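Local coordinates for protein intron-associated endonuclease 1 (Enterobacteria phage T4, PDB 1LN0) that is the catalytic domain of a GIY-YIG homing endonuclease encoded by a phage intron, and probably hydrolyses DNA strands, at residues I5-N10 against S59-I64. The protein carries 1 engineered substitution. Sequence-based numbering, arbitrary orientation.
Sequences IYQIKN and SILEEI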
ATOM      1  N   ILE B   5      12.961 -11.251  -4.355  1.00 26.23           N
ATOM      2  CA  ILE B   5      12.811 -11.198  -2.906  1.00 24.72           C
ATOM      3  C   ILE B   5      13.888 -10.334  -2.260  1.00 23.90           C
ATOM      4  O   ILE B   5      15.055 -10.365  -2.654  1.00 23.23           O
ATOM      5  CB  ILE B   5      12.853 -12.625  -2.290  1.00 25.19           C
ATOM      6  CG1 ILE B   5      11.545 -13.369  -2.584  1.00 27.87           C
ATOM      7  CG2 ILE B   5      13.036 -12.549  -0.785  1.00 23.17           C
ATOM      8  CD1 ILE B   5      11.235 -13.565  -4.043  1.00 29.49           C
ATOM      9  N   TYR B   6      13.489  -9.567  -1.253  1.00 20.67           N
ATOM     10  CA  TYR B   6      14.419  -8.685  -0.571  1.00 19.57           C
ATOM     11  C   TYR B   6      14.237  -8.771   0.940  1.00 19.41           C
ATOM     12  O   TYR B   6      13.347  -9.461   1.437  1.00 18.25           O
ATOM     13  CB  TYR B   6      14.189  -7.241  -1.035  1.00 19.32           C
ATOM     14  CG  TYR B   6      12.835  -6.700  -0.631  1.00 18.28           C
ATOM     15  CD1 TYR B   6      12.603  -6.238   0.666  1.00 19.68           C
ATOM     16  CD2 TYR B   6      11.763  -6.720  -1.524  1.00 20.48           C
ATOM     17  CE1 TYR B   6      11.334  -5.811   1.065  1.00 20.25           C
ATOM     18  CE2 TYR B   6      10.490  -6.300  -1.135  1.00 20.85           C
ATOM     19  CZ  TYR B   6      10.281  -5.849   0.161  1.00 21.02           C
ATOM     20  OH  TYR B   6       9.017  -5.463   0.558  1.00 22.24           O
ATOM     21  N   GLN B   7      15.088  -8.058   1.666  1.00 19.38           N
ATOM     22  CA  GLN B   7      15.007  -8.036   3.113  1.00 19.53           C
ATOM     23  C   GLN B   7      15.291  -6.625   3.597  1.00 20.41           C
ATOM     24  O   GLN B   7      16.077  -5.894   2.984  1.00 19.82           O
ATOM     25  CB  GLN B   7      16.041  -8.982   3.739  1.00 20.94           C
ATOM     26  CG  GLN B   7      17.482  -8.461   3.687  1.00 22.41           C
ATOM     27  CD  GLN B   7      18.462  -9.327   4.475  1.00 23.66           C
ATOM     28  OE1 GLN B   7      19.590  -8.917   4.755  1.00 25.95           O
ATOM     29  NE2 GLN B   7      18.037 -10.527   4.826  1.00 23.57           N
ATOM     30  N   ILE B   8      14.625  -6.247   4.683  1.00 17.52           N
ATOM     31  CA  ILE B   8      14.829  -4.959   5.328  1.00 16.07           C
ATOM     32  C   ILE B   8      15.376  -5.435   6.660  1.00 14.12           C
ATOM     33  O   ILE B   8      14.676  -6.079   7.436  1.00 12.82           O
ATOM     34  CB  ILE B   8      13.509  -4.194   5.542  1.00 15.70           C
ATOM     35  CG1 ILE B   8      12.834  -3.931   4.191  1.00 15.43           C
ATOM     36  CG2 ILE B   8      13.787  -2.883   6.258  1.00 11.94           C
ATOM     37  CD1 ILE B   8      11.495  -3.216   4.299  1.00 16.87           C
ATOM     38  N   LYS B   9      16.641  -5.134   6.910  1.00 15.91           N
ATOM     39  CA  LYS B   9      17.303  -5.598   8.116  1.00 15.36           C
ATOM     40  C   LYS B   9      17.625  -4.540   9.147  1.00 14.85           C
ATOM     41  O   LYS B   9      18.116  -3.465   8.813  1.00 15.25           O
ATOM     42  CB  LYS B   9      18.598  -6.320   7.727  1.00 17.34           C
ATOM     43  CG  LYS B   9      19.477  -6.709   8.905  1.00 22.90           C
ATOM     44  CD  LYS B   9      20.876  -7.092   8.445  1.00 27.23           C
ATOM     45  CE  LYS B   9      21.802  -7.294   9.635  1.00 30.89           C
ATOM     46  NZ  LYS B   9      23.216  -7.500   9.216  1.00 35.95           N
ATOM     47  N   ASN B  10      17.350  -4.872  10.407  1.00 12.80           N
ATOM     48  CA  ASN B  10      17.643  -4.004  11.539  1.00 14.89           C
ATOM     49  C   ASN B  10      19.125  -4.282  11.819  1.00 17.73           C
ATOM     50  O   ASN B  10      19.481  -5.379  12.250  1.00 17.49           O
ATOM     51  CB  ASN B  10      16.761  -4.407  12.736  1.00 14.41           C
ATOM     52  CG  ASN B  10      16.980  -3.529  13.962  1.00 15.40           C
ATOM     53  OD1 ASN B  10      16.024  -3.117  14.631  1.00 13.70           O
ATOM     54  ND2 ASN B  10      18.237  -3.256  14.272  1.00 15.11           N
ATOM     55  N   SER B  59      18.166  -4.691   1.031  1.00 24.19           N
ATOM     56  CA  SER B  59      19.078  -5.399   0.141  1.00 24.69           C
ATOM     57  C   SER B  59      18.359  -6.566  -0.514  1.00 24.60           C
ATOM     58  O   SER B  59      17.433  -7.140   0.059  1.00 23.39           O
ATOM     59  CB  SER B  59      20.314  -5.902   0.904  1.00 25.16           C
ATOM     60  OG  SER B  59      19.981  -6.880   1.873  1.00 24.78           O
ATOM     61  N   ILE B  60      18.781  -6.898  -1.726  1.00 24.68           N
ATOM     62  CA  ILE B  60      18.176  -7.986  -2.477  1.00 24.54           C
ATOM     63  C   ILE B  60      18.660  -9.335  -1.968  1.00 24.80           C
ATOM     64  O   ILE B  60      19.847  -9.515  -1.708  1.00 26.99           O
ATOM     65  CB  ILE B  60      18.526  -7.869  -3.972  1.00 26.70           C
ATOM     66  CG1 ILE B  60      18.003  -6.540  -4.518  1.00 25.39           C
ATOM     67  CG2 ILE B  60      17.944  -9.047  -4.743  1.00 25.23           C
ATOM     68  CD1 ILE B  60      18.461  -6.230  -5.929  1.00 27.51           C
ATOM     69  N   LEU B  61      17.735 -10.275  -1.810  1.00 24.10           N
ATOM     70  CA  LEU B  61      18.078 -11.618  -1.358  1.00 24.58           C
ATOM     71  C   LEU B  61      18.165 -12.551  -2.566  1.00 25.61           C
ATOM     72  O   LEU B  61      19.003 -13.450  -2.611  1.00 26.28           O
ATOM     73  CB  LEU B  61      17.016 -12.156  -0.395  1.00 22.64           C
ATOM     74  CG  LEU B  61      16.951 -11.597   1.025  1.00 22.30           C
ATOM     75  CD1 LEU B  61      15.761 -12.207   1.759  1.00 18.82           C
ATOM     76  CD2 LEU B  61      18.248 -11.911   1.754  1.00 22.85           C
ATOM     77  N   GLU B  62      17.285 -12.332  -3.535  1.00 26.46           N
ATOM     78  CA  GLU B  62      17.246 -13.155  -4.735  1.00 29.47           C
ATOM     79  C   GLU B  62      16.483 -12.459  -5.852  1.00 31.06           C
ATOM     80  O   GLU B  62      15.327 -12.068  -5.678  1.00 31.62           O
ATOM     81  CB  GLU B  62      16.577 -14.496  -4.435  1.00 28.68           C
ATOM     82  CG  GLU B  62      16.529 -15.445  -5.624  1.00 30.69           C
ATOM     83  CD  GLU B  62      15.760 -16.717  -5.324  1.00 31.87           C
ATOM     84  OE1 GLU B  62      15.729 -17.614  -6.192  1.00 33.48           O
ATOM     85  OE2 GLU B  62      15.180 -16.822  -4.222  1.00 32.14           O
ATOM     86  N   GLU B  63      17.138 -12.304  -6.995  1.00 31.74           N
ATOM     87  CA  GLU B  63      16.516 -11.667  -8.144  1.00 33.46           C
ATOM     88  C   GLU B  63      15.795 -12.713  -8.976  1.00 34.22           C
ATOM     89  O   GLU B  63      16.409 -13.652  -9.479  1.00 35.56           O
ATOM     90  CB  GLU B  63      17.573 -10.968  -8.999  1.00 34.41           C
ATOM     91  CG  GLU B  63      18.206  -9.758  -8.340  1.00 36.89           C
ATOM     92  CD  GLU B  63      19.338  -9.178  -9.166  1.00 39.50           C
ATOM     93  OE1 GLU B  63      19.145  -8.996 -10.387  1.00 39.63           O
ATOM     94  OE2 GLU B  63      20.415  -8.900  -8.595  1.00 40.00           O
ATOM     95  N   ILE B  64      14.485 -12.554  -9.109  1.00 34.94           N
ATOM     96  CA  ILE B  64      13.689 -13.482  -9.893  1.00 35.74           C
ATOM     97  C   ILE B  64      12.514 -12.763 -10.537  1.00 36.06           C
ATOM     98  O   ILE B  64      12.042 -11.747 -10.028  1.00 36.09           O
ATOM     99  CB  ILE B  64      13.163 -14.651  -9.025  1.00 35.59           C
ATOM    100  CG1 ILE B  64      12.676 -14.126  -7.676  1.00 35.58           C
ATOM    101  CG2 ILE B  64      14.253 -15.699  -8.842  1.00 36.76           C
ATOM    102  CD1 ILE B  64      12.192 -15.216  -6.738  1.00 34.03           C
TER
HETATM  103  O   HOH W   1      19.753  -5.729   4.255  1.00 16.75           O
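I5 sits opposite a classic beta bulge formed by L61 and E62. The bulge lies where strand 4-10, central in the three-stranded antiparallel sheet of this GIY-YIG domain, pairs with edge strand 56-63. I5 O accepts hydrogen bonds from L61 N (2.8 Å) and E62 N (3.1 Å), both arriving from the same face of its carbonyl plane. L61 is the extra residue, so the register shifts by one between I5 and Y6. I5 N donates to E62 O at 2.8 Å. Chi1 of -74° sets CG1 beside the backbone N and leaves I5 CG2 anti to it, where I5 CG2 meets L61 CD1 at 3.7 Å. I5 CD1 presses on I64 CD1 at 3.3 Å, closer than usual van der Waals contact. E62 OE2 takes a salt bridge from R74 and a hydrogen bond from W78 NE1, both of helix 68-82. Y6 forms a non-hydrogen-bonded pair with I60, and the two side chains diverge. The Y6 ring meets W28 edge-to-face. Q7 forms a hydrogen-bonded pair with S59, Q7 N to S59 O being 3.0 Å. The Q7 side chain crosses that of L61 at about a right angle, and Q7 NE2 touches L61 CD2 at 3.4 Å. A water donates to Q7 OE1 and accepts from S59 OG at 2.7 Å.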